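Local coordinates for DNA repair protein RAD2 (Saccharomyces cerevisiae, PDB 4Q0W) that incises damaged DNA during excision repair, acting as a magnesium-dependent single-stranded DNA endonuclease, at residues E171-C176 against D192-L197; L228-M233 against A316-E321; S341-K344 against G348-H351. One frame throughout, in Å; residues are numbered along the deposited sequence.

Contact 1. Residues E171-C176 against D192-L197; sequences EAEAQC and DSDVFL. With CA (calcium ion), chain E; nucleotides of chain C.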
loop_
_atom_site.group_PDB
_atom_site.type_symbol
_atom_site.label_atom_id
_atom_site.label_comp_id
_atom_site.label_asym_id
_atom_site.label_seq_id
_atom_site.Cartn_x
_atom_site.Cartn_y
_atom_site.Cartn_z
ATOM N N GLU A 171 -21.576 18.022 -17.867
ATOM C CA GLU A 171 -21.539 16.834 -17.011
ATOM C C GLU A 171 -22.898 16.497 -16.387
ATOM O O GLU A 171 -23.599 17.368 -15.865
ATOM C CB GLU A 171 -20.468 16.969 -15.930
ATOM C CG GLU A 171 -19.074 16.629 -16.440
ATOM C CD GLU A 171 -17.980 17.180 -15.557
ATOM O OE1 GLU A 171 -17.958 18.414 -15.361
ATOM O OE2 GLU A 171 -17.150 16.385 -15.060
ATOM N N ALA A 172 -23.265 15.224 -16.451
ATOM C CA ALA A 172 -24.555 14.783 -15.921
ATOM C C ALA A 172 -24.687 15.023 -14.410
ATOM O O ALA A 172 -25.739 15.473 -13.949
ATOM C CB ALA A 172 -24.789 13.328 -16.263
ATOM N N GLU A 173 -23.627 14.737 -13.653
ATOM C CA GLU A 173 -23.666 14.888 -12.196
ATOM C C GLU A 173 -23.940 16.327 -11.799
ATOM O O GLU A 173 -24.659 16.580 -10.834
ATOM C CB GLU A 173 -22.351 14.449 -11.531
ATOM C CG GLU A 173 -21.735 13.199 -12.090
ATOM C CD GLU A 173 -20.678 13.514 -13.120
ATOM O OE1 GLU A 173 -20.988 13.461 -14.333
ATOM O OE2 GLU A 173 -19.540 13.830 -12.712
ATOM N N ALA A 174 -23.344 17.270 -12.527
ATOM C CA ALA A 174 -23.590 18.683 -12.252
ATOM C C ALA A 174 -25.060 19.004 -12.477
ATOM O O ALA A 174 -25.697 19.672 -11.661
ATOM C CB ALA A 174 -22.700 19.577 -13.116
ATOM N N GLN A 175 -25.598 18.529 -13.591
ATOM C CA GLN A 175 -27.008 18.768 -13.893
ATOM C C GLN A 175 -27.911 18.112 -12.848
ATOM O O GLN A 175 -28.926 18.693 -12.450
ATOM C CB GLN A 175 -27.356 18.263 -15.288
ATOM C CG GLN A 175 -28.814 18.534 -15.690
ATOM C CD GLN A 175 -29.057 20.004 -15.976
ATOM O OE1 GLN A 175 -28.384 20.597 -16.827
ATOM N NE2 GLN A 175 -30.004 20.603 -15.261
ATOM N N CYS A 176 -27.541 16.918 -12.379
ATOM C CA CYS A 176 -28.328 16.263 -11.320
ATOM C C CYS A 176 -28.401 17.140 -10.068
ATOM O O CYS A 176 -29.476 17.338 -9.498
ATOM C CB CYS A 176 -27.757 14.886 -10.958
ATOM S SG CYS A 176 -27.949 13.606 -12.254
ATOM N N ASP A 192 -20.827 8.577 -8.439
ATOM C CA ASP A 192 -19.687 9.446 -8.725
ATOM C C ASP A 192 -19.583 10.574 -7.697
ATOM O O ASP A 192 -20.446 11.449 -7.640
ATOM C CB ASP A 192 -19.793 10.022 -10.140
ATOM C CG ASP A 192 -18.483 10.672 -10.606
ATOM O OD1 ASP A 192 -17.938 11.518 -9.873
ATOM O OD2 ASP A 192 -17.980 10.321 -11.692
ATOM N N SER A 193 -18.514 10.559 -6.907
ATOM C CA SER A 193 -18.331 11.542 -5.831
ATOM C C SER A 193 -18.293 13.004 -6.277
ATOM O O SER A 193 -18.460 13.896 -5.446
ATOM C CB SER A 193 -17.080 11.224 -5.007
ATOM O OG SER A 193 -15.923 11.117 -5.831
ATOM N N ASP A 194 -18.087 13.266 -7.568
ATOM C CA ASP A 194 -18.107 14.654 -8.057
ATOM C C ASP A 194 -19.405 15.382 -7.743
ATOM O O ASP A 194 -19.424 16.614 -7.644
ATOM C CB ASP A 194 -17.893 14.696 -9.569
ATOM C CG ASP A 194 -16.453 14.559 -9.939
ATOM O OD1 ASP A 194 -15.598 15.008 -9.146
ATOM O OD2 ASP A 194 -16.167 13.996 -11.009
ATOM N N VAL A 195 -20.496 14.626 -7.610
ATOM C CA VAL A 195 -21.814 15.227 -7.376
ATOM C C VAL A 195 -21.847 16.128 -6.123
ATOM O O VAL A 195 -22.548 17.146 -6.105
ATOM C CB VAL A 195 -22.934 14.137 -7.308
ATOM C CG1 VAL A 195 -22.718 13.211 -6.107
ATOM C CG2 VAL A 195 -24.298 14.771 -7.250
ATOM N N PHE A 196 -21.085 15.773 -5.087
ATOM C CA PHE A 196 -21.031 16.609 -3.880
ATOM C C PHE A 196 -20.381 17.960 -4.202
ATOM O O PHE A 196 -20.862 19.006 -3.766
ATOM C CB PHE A 196 -20.231 15.930 -2.759
ATOM C CG PHE A 196 -20.914 14.712 -2.162
ATOM C CD1 PHE A 196 -22.078 14.845 -1.420
ATOM C CD2 PHE A 196 -20.379 13.447 -2.339
ATOM C CE1 PHE A 196 -22.706 13.728 -0.880
ATOM C CE2 PHE A 196 -20.990 12.323 -1.790
ATOM C CZ PHE A 196 -22.154 12.464 -1.071
ATOM N N LEU A 197 -19.285 17.922 -4.963
ATOM C CA LEU A 197 -18.539 19.135 -5.315
ATOM C C LEU A 197 -19.364 20.065 -6.196
ATOM O O LEU A 197 -19.232 21.288 -6.106
ATOM C CB LEU A 197 -17.186 18.790 -5.965
ATOM C CG LEU A 197 -16.091 18.400 -4.960
ATOM C CD1 LEU A 197 -16.425 17.101 -4.219
ATOM C CD2 LEU A 197 -14.718 18.290 -5.622
HETATM CA CA CA E . -17.397 13.405 -13.089
ATOM P P DA C 5 -15.603 7.538 -8.122
ATOM O OP1 DA C 5 -16.491 8.407 -7.289
ATOM O OP2 DA C 5 -14.175 7.913 -8.332
ATOM O "O5'" DA C 5 -15.594 6.027 -7.572
ATOM C "C5'" DA C 5 -16.845 5.314 -7.469
ATOM C "C4'" DA C 5 -16.650 3.948 -6.844
ATOM O "O4'" DA C 5 -15.999 3.070 -7.795
ATOM C "C3'" DA C 5 -15.801 3.914 -5.573
ATOM O "O3'" DA C 5 -16.470 3.077 -4.635
ATOM C "C2'" DA C 5 -14.458 3.330 -6.039
ATOM C "C1'" DA C 5 -14.886 2.429 -7.198
ATOM N N9 DA C 5 -13.927 2.246 -8.290
ATOM C C8 DA C 5 -13.245 3.220 -8.981
ATOM N N7 DA C 5 -12.474 2.744 -9.935
ATOM C C5 DA C 5 -12.673 1.365 -9.876
ATOM C C6 DA C 5 -12.137 0.291 -10.623
ATOM N N6 DA C 5 -11.261 0.458 -11.625
ATOM N N1 DA C 5 -12.545 -0.961 -10.302
ATOM C C2 DA C 5 -13.426 -1.123 -9.307
ATOM N N3 DA C 5 -13.993 -0.192 -8.534
ATOM C C4 DA C 5 -13.568 1.042 -8.871
ATOM P P DG C 4 -14.474 7.731 -14.997
ATOM O OP1 DG C 4 -14.626 9.204 -15.130
ATOM O OP2 DG C 4 -13.138 7.100 -15.168
ATOM O "O5'" DG C 4 -15.043 7.268 -13.577
ATOM C "C5'" DG C 4 -16.367 7.578 -13.199
ATOM C "C4'" DG C 4 -16.620 6.920 -11.856
ATOM O "O4'" DG C 4 -16.547 5.473 -11.980
ATOM C "C3'" DG C 4 -15.620 7.295 -10.759
ATOM O "O3'" DG C 4 -16.361 7.423 -9.544
ATOM C "C2'" DG C 4 -14.625 6.125 -10.732
ATOM C "C1'" DG C 4 -15.515 4.950 -11.139
ATOM N N9 DG C 4 -14.858 3.927 -11.951
ATOM C C8 DG C 4 -13.898 4.097 -12.927
ATOM N N7 DG C 4 -13.531 2.977 -13.495
ATOM C C5 DG C 4 -14.289 2.004 -12.866
ATOM C C6 DG C 4 -14.319 0.606 -13.069
ATOM O O6 DG C 4 -13.655 -0.061 -13.874
ATOM N N1 DG C 4 -15.230 -0.011 -12.209
ATOM C C2 DG C 4 -16.021 0.653 -11.279
ATOM N N2 DG C 4 -16.859 -0.096 -10.528
ATOM N N3 DG C 4 -16.001 1.973 -11.089
ATOM C C4 DG C 4 -15.117 2.577 -11.918
HETATM O O HOH W 1 -15.989 11.381 -13.175
HETATM O O HOH W 2 -17.789 11.578 -14.551
#

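Contact 2. Residues L228-M233 against A316-E321; sequences LDRKNM and AYMRPE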
loop_
_atom_site.group_PDB
_atom_site.type_symbol
_atom_site.label_atom_id
_atom_site.label_comp_id
_atom_site.label_asym_id
_atom_site.label_seq_id
_atom_site.Cartn_x
_atom_site.Cartn_y
_atom_site.Cartn_z
ATOM N N LEU A 228 -16.571 19.073 6.871
ATOM C CA LEU A 228 -16.249 19.434 5.489
ATOM C C LEU A 228 -17.409 20.131 4.809
ATOM O O LEU A 228 -18.498 19.549 4.674
ATOM C CB LEU A 228 -15.828 18.197 4.685
ATOM C CG LEU A 228 -14.588 17.471 5.217
ATOM C CD1 LEU A 228 -14.303 16.173 4.452
ATOM C CD2 LEU A 228 -13.384 18.398 5.162
ATOM N N ASP A 229 -17.195 21.376 4.382
ATOM C CA ASP A 229 -18.212 22.043 3.574
ATOM C C ASP A 229 -17.879 21.893 2.089
ATOM O O ASP A 229 -16.922 21.199 1.731
ATOM C CB ASP A 229 -18.403 23.513 3.977
ATOM C CG ASP A 229 -17.167 24.374 3.725
ATOM O OD1 ASP A 229 -16.194 23.913 3.079
ATOM O OD2 ASP A 229 -17.175 25.539 4.175
ATOM N N ARG A 230 -18.646 22.552 1.233
ATOM C CA ARG A 230 -18.459 22.397 -0.203
ATOM C C ARG A 230 -17.087 22.893 -0.649
ATOM O O ARG A 230 -16.390 22.212 -1.409
ATOM C CB ARG A 230 -19.577 23.104 -0.969
ATOM C CG ARG A 230 -19.654 22.702 -2.442
ATOM C CD ARG A 230 -20.833 23.350 -3.113
ATOM N NE ARG A 230 -20.759 23.232 -4.562
ATOM C CZ ARG A 230 -21.601 23.834 -5.391
ATOM N NH1 ARG A 230 -21.468 23.683 -6.701
ATOM N NH2 ARG A 230 -22.582 24.586 -4.905
ATOM N N LYS A 231 -16.681 24.061 -0.154
ATOM C CA LYS A 231 -15.361 24.597 -0.499
ATOM C C LYS A 231 -14.247 23.668 -0.011
ATOM O O LYS A 231 -13.273 23.440 -0.731
ATOM C CB LYS A 231 -15.164 26.022 0.043
ATOM C CG LYS A 231 -13.776 26.588 -0.277
ATOM C CD LYS A 231 -13.592 28.019 0.222
ATOM C CE LYS A 231 -12.116 28.433 0.197
ATOM N N ASN A 232 -14.390 23.122 1.199
ATOM C CA ASN A 232 -13.433 22.137 1.693
ATOM C C ASN A 232 -13.279 20.955 0.734
ATOM O O ASN A 232 -12.160 20.497 0.471
ATOM C CB ASN A 232 -13.867 21.555 3.039
ATOM C CG ASN A 232 -13.776 22.549 4.197
ATOM O OD1 ASN A 232 -14.534 22.424 5.159
ATOM N ND2 ASN A 232 -12.850 23.515 4.124
ATOM N N MET A 233 -14.412 20.430 0.261
ATOM C CA MET A 233 -14.413 19.288 -0.656
ATOM C C MET A 233 -13.737 19.657 -1.973
ATOM O O MET A 233 -12.987 18.865 -2.549
ATOM C CB MET A 233 -15.846 18.802 -0.911
ATOM C CG MET A 233 -16.487 18.135 0.317
ATOM S SD MET A 233 -18.126 17.427 -0.007
ATOM C CE MET A 233 -19.087 18.912 -0.219
ATOM N N ALA A 316 -15.105 25.734 -11.864
ATOM C CA ALA A 316 -15.672 24.621 -12.635
ATOM C C ALA A 316 -16.655 23.816 -11.786
ATOM O O ALA A 316 -17.665 23.306 -12.290
ATOM C CB ALA A 316 -14.565 23.713 -13.173
ATOM N N TYR A 317 -16.350 23.689 -10.498
ATOM C CA TYR A 317 -17.261 23.018 -9.578
ATOM C C TYR A 317 -18.404 23.914 -9.108
ATOM O O TYR A 317 -19.536 23.448 -8.946
ATOM C CB TYR A 317 -16.495 22.493 -8.366
ATOM C CG TYR A 317 -15.702 21.228 -8.628
ATOM C CD1 TYR A 317 -16.332 20.060 -9.071
ATOM C CD2 TYR A 317 -14.331 21.188 -8.410
ATOM C CE1 TYR A 317 -15.600 18.889 -9.302
ATOM C CE2 TYR A 317 -13.593 20.026 -8.631
ATOM C CZ TYR A 317 -14.234 18.883 -9.074
ATOM O OH TYR A 317 -13.507 17.733 -9.289
ATOM N N MET A 318 -18.109 25.192 -8.869
ATOM C CA MET A 318 -19.121 26.133 -8.362
ATOM C C MET A 318 -20.072 26.657 -9.435
ATOM O O MET A 318 -21.227 26.968 -9.144
ATOM C CB MET A 318 -18.464 27.321 -7.652
ATOM C CG MET A 318 -17.830 26.953 -6.334
ATOM S SD MET A 318 -19.030 26.220 -5.217
ATOM C CE MET A 318 -20.225 27.554 -5.064
ATOM N N ARG A 319 -19.590 26.752 -10.671
ATOM C CA ARG A 319 -20.406 27.284 -11.756
ATOM C C ARG A 319 -20.364 26.398 -12.981
ATOM O O ARG A 319 -20.042 26.863 -14.071
ATOM C CB ARG A 319 -19.948 28.700 -12.140
ATOM C CG ARG A 319 -20.208 29.743 -11.061
ATOM C CD ARG A 319 -19.592 31.096 -11.411
ATOM N NE ARG A 319 -20.127 31.649 -12.649
ATOM C CZ ARG A 319 -19.448 31.739 -13.789
ATOM N NH1 ARG A 319 -18.197 31.321 -13.855
ATOM N NH2 ARG A 319 -20.022 32.256 -14.870
ATOM N N PRO A 320 -20.720 25.118 -12.821
ATOM C CA PRO A 320 -20.725 24.278 -14.019
ATOM C C PRO A 320 -21.794 24.749 -15.009
ATOM O O PRO A 320 -22.734 25.463 -14.654
ATOM C CB PRO A 320 -21.101 22.899 -13.472
ATOM C CG PRO A 320 -21.989 23.214 -12.284
ATOM C CD PRO A 320 -21.370 24.457 -11.672
ATOM N N GLU A 321 -21.640 24.349 -16.256
ATOM C CA GLU A 321 -22.615 24.684 -17.272
ATOM C C GLU A 321 -23.778 23.712 -17.101
ATOM O O GLU A 321 -23.646 22.533 -17.426
ATOM C CB GLU A 321 -21.959 24.501 -18.635
ATOM C CG GLU A 321 -22.598 25.233 -19.790
ATOM C CD GLU A 321 -21.824 25.012 -21.080
ATOM O OE1 GLU A 321 -20.572 25.121 -21.045
ATOM O OE2 GLU A 321 -22.464 24.713 -22.115
HETATM O O HOH W 3 -23.149 25.285 -8.070
#

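Contact 3. Residues S341-K344 against G348-H351; sequences SFMK and GWPH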
loop_
_atom_site.group_PDB
_atom_site.type_symbol
_atom_site.label_atom_id
_atom_site.label_comp_id
_atom_site.label_asym_id
_atom_site.label_seq_id
_atom_site.Cartn_x
_atom_site.Cartn_y
_atom_site.Cartn_z
ATOM N N SER A 341 -42.671 -4.665 -28.663
ATOM C CA SER A 341 -42.032 -4.663 -29.971
ATOM C C SER A 341 -40.559 -4.216 -29.895
ATOM O O SER A 341 -39.707 -4.727 -30.635
ATOM C CB SER A 341 -42.835 -3.815 -30.965
ATOM O OG SER A 341 -43.107 -2.523 -30.449
ATOM N N PHE A 342 -40.254 -3.289 -28.988
ATOM C CA PHE A 342 -38.871 -2.823 -28.823
ATOM C C PHE A 342 -37.946 -3.943 -28.397
ATOM O O PHE A 342 -36.900 -4.156 -29.013
ATOM C CB PHE A 342 -38.782 -1.685 -27.807
ATOM C CG PHE A 342 -37.395 -1.094 -27.683
ATOM C CD1 PHE A 342 -36.993 -0.070 -28.528
ATOM C CD2 PHE A 342 -36.492 -1.574 -26.731
ATOM C CE1 PHE A 342 -35.714 0.490 -28.424
ATOM C CE2 PHE A 342 -35.202 -1.024 -26.619
ATOM C CZ PHE A 342 -34.817 0.009 -27.470
ATOM N N MET A 343 -38.315 -4.635 -27.318
ATOM C CA MET A 343 -37.519 -5.749 -26.807
ATOM C C MET A 343 -37.459 -6.923 -27.796
ATOM O O MET A 343 -36.454 -7.647 -27.868
ATOM C CB MET A 343 -38.063 -6.226 -25.454
ATOM C CG MET A 343 -37.991 -5.171 -24.344
ATOM S SD MET A 343 -36.313 -4.554 -24.059
ATOM C CE MET A 343 -35.659 -5.828 -22.962
ATOM N N LYS A 344 -38.535 -7.107 -28.553
ATOM C CA LYS A 344 -38.574 -8.146 -29.584
ATOM C C LYS A 344 -37.504 -7.844 -30.612
ATOM O O LYS A 344 -36.632 -8.665 -30.892
ATOM C CB LYS A 344 -39.937 -8.134 -30.277
ATOM C CG LYS A 344 -40.047 -9.105 -31.431
ATOM C CD LYS A 344 -40.244 -10.514 -30.923
ATOM C CE LYS A 344 -40.566 -11.462 -32.076
ATOM N NZ LYS A 344 -40.668 -12.868 -31.596
ATOM N N GLY A 348 -34.774 -10.030 -29.275
ATOM C CA GLY A 348 -35.434 -11.277 -29.613
ATOM C C GLY A 348 -36.409 -11.765 -28.553
ATOM O O GLY A 348 -36.886 -12.903 -28.626
ATOM N N TRP A 349 -36.713 -10.918 -27.571
ATOM C CA TRP A 349 -37.633 -11.301 -26.500
ATOM C C TRP A 349 -39.054 -11.487 -27.018
ATOM O O TRP A 349 -39.654 -10.529 -27.515
ATOM C CB TRP A 349 -37.694 -10.210 -25.436
ATOM C CG TRP A 349 -36.516 -10.119 -24.518
ATOM C CD1 TRP A 349 -35.234 -10.521 -24.765
ATOM C CD2 TRP A 349 -36.520 -9.573 -23.191
ATOM N NE1 TRP A 349 -34.439 -10.261 -23.666
ATOM C CE2 TRP A 349 -35.208 -9.682 -22.686
ATOM C CE3 TRP A 349 -37.514 -9.009 -22.378
ATOM C CZ2 TRP A 349 -34.860 -9.239 -21.407
ATOM C CZ3 TRP A 349 -37.166 -8.576 -21.100
ATOM C CH2 TRP A 349 -35.852 -8.692 -20.634
ATOM N N PRO A 350 -39.621 -12.703 -26.872
ATOM C CA PRO A 350 -41.039 -12.824 -27.239
ATOM C C PRO A 350 -41.885 -11.940 -26.323
ATOM O O PRO A 350 -41.481 -11.689 -25.184
ATOM C CB PRO A 350 -41.350 -14.310 -27.006
ATOM C CG PRO A 350 -40.253 -14.830 -26.138
ATOM C CD PRO A 350 -39.038 -13.983 -26.432
ATOM N N HIS A 351 -43.021 -11.455 -26.814
ATOM C CA HIS A 351 -43.870 -10.568 -26.020
ATOM C C HIS A 351 -44.217 -11.135 -24.638
ATOM O O HIS A 351 -44.272 -10.391 -23.650
ATOM C CB HIS A 351 -45.144 -10.208 -26.786
ATOM C CG HIS A 351 -44.897 -9.378 -28.008
ATOM N ND1 HIS A 351 -45.914 -8.805 -28.739
ATOM C CD2 HIS A 351 -43.741 -9.026 -28.623
ATOM C CE1 HIS A 351 -45.398 -8.131 -29.754
ATOM N NE2 HIS A 351 -44.082 -8.251 -29.706
HETATM O O HOH W 4 -38.779 -13.902 -30.098
#

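Contact 1. Residues E171-C176 against D192-L197
Glu173 and Asp194, both in the I-domain of the catalytic core, point their carboxylates at one calcium ion and so meet across the metal. The Glu173 chain, bent at its middle torsion (chi2 96°), turns from the first turn of helix 172-181 towards the opposite segment. Its OE2 binds calcium at 2.2 Å, while OE1 stays out of the first shell. Asp194 comes in obliquely and supplies OD2, 2.5 Å from the ion. The two carboxylate planes are 32° apart, and Glu173 OE2 also lies 3.7 Å from Asp194 CB. The amine of Gly1, the first residue of the chain, bonds to Asp194 OD2, so the same oxygen serves metal and chain terminus. Behind the metal the backbones draw close: Glu173 CB is 4.3 Å from Val195 CB, and Val195 CG2 rests near Glu173 O.

Asp192 stands back and acts in the second shell. Its OD2 accepts from calcium-bound water 1 at 2.7 Å and from water 2, also on the metal, at 3.1 Å. Its OD1 uses the anti lone pair, turned away from OD2, to take the Asp194 N-H at 2.9 Å, a capping bond that ties this carboxylate to the residue holding the metal. Between them, Ser193 N makes a nearly straight hydrogen bond (177°) to OP1 of DA5 of chain C, 3.0 Å away.

As in relatives, Glu173 probably belongs to the first magnesium site and Asp192 and Asp194 to the second. The ion seen here draws a ligand from each group, consistent with the paired-metal centre of the XPG/RAD2 nucleases. The calcium probably offsets much of the mutual repulsion of the acidic groups crowded round it, while the DNA phosphates stay outside its first shell.

Contact 2. Residues L228-M233 against A316-E321
Two helix ends meet here: Arg230, in the first turn of the I-domain helix 230-240, reaches across to Tyr317 and Met318, the last residues of helix 311-318. CG of Arg230 is anti to the backbone N (chi1 -166°) and the chain runs on extended, which carries the guanidinium right to the far helix. There Tyr317 O lies at the guanidinium edge, near its plane, and takes Arg230 NH1 at 3.0 Å in a weak bond bent to 127°. The Met318 chain arrives from the opposite direction and folds back through two bends, laying SD over the centre of one guanidinium face, 3.5 Å from Arg230 CZ. Water 3 sits in the guanidinium plane, accepting from Arg230 NH1 at 2.7 Å and donating to Met318 O at 2.8 Å.

The helix that carries Arg230 starts with a capping box. Asp229 OD1 receives Asn232 N at 2.7 Å, nearly along its C-O axis, and Asn232 OD1 answers by accepting from Asp229 N at 3.0 Å. Arg230 NE meanwhile donates to Leu197 O. With an alanine here in place of Arg230, Leu197 O and Tyr317 O would probably lose this donor and the Met318 sulfur its guanidinium cover. Tyr317 itself points its hydroxyl to Ser242, with a weak bond to the metal ligand Asp194, and its ring meets those of Tyr244 and Phe198.

Contact 3. Residues S341-K344 against G348-H351
Ser341 and His351 open the contact, the Ser341 N lying 4.0 Å from NE2 of the His351 imidazole at an oblique approach. The hydroxyl of Ser341 turns back into its own helix, bonding to the carbonyls of Asp337 and Met338.

Met343 does most of the apolar work. Its side chain runs alongside that of Trp349, and bends at chi2 and chi3 (-57° and -83°) swing the methyl over the indole. Met343 CE stands 3.5 Å from the centroid of the six-membered ring of Trp349, almost on the ring normal, a CH-pi contact. SD also lies above that face but at 5.1 Å from the same centroid, a more distant Met-aromatic contact. The indole further meets Phe58 edge-to-face and Lys353 through a cation-pi interaction. Met343 O accepts from Trp349 N at 3.3 Å, the donor sitting above the carbonyl plane.

Lys344 closes the segment. Its O takes Gly348 N at 2.8 Å, as the chain leaves the helix through a positive phi (75°) at that glycine. Lys344 CA offers a C-H to Trp349 O at 3.3 Å, and CB touches the edge of the His351 ring. The Lys344 side chain, bent at chi2, then carries NZ to water 4, 2.6 Å away, which in turn donates to Gly348 O.

This is the C-terminal end of helix 336-347 turning, through Pro350 as N-cap, into helix 351-361. Main-chain bonds fix the turn, and the methionine-tryptophan contact backs it on the inner side. On the outer side a water bridges Lys344 NZ and Gly348 O, so the ammonium reaches the glycine carbonyl through solvent.

Overall arrangement
Contacts 1 and 2 are neighbours, their centres 10 Å apart, and they touch through Leu197, whose CB packs on the Tyr317 ring beside the arginine bond to its carbonyl. Contact 2 thereby stands behind the metal centre of contact 1, and the Tyr317 side chain comes within about 7 Å of the calcium. Contact 1 meets the DNA directly, whereas the nearest atom of contact 2 is about 10 Å from it. Contact 3 is remote, its centre 35 Å from that of contact 1 and 45 Å from that of contact 2; contacts 2 and 3 lie on opposite sides of the chain's centre. Helices 311-318 and 336-347, which belong to contacts 2 and 3, follow each other in the chain.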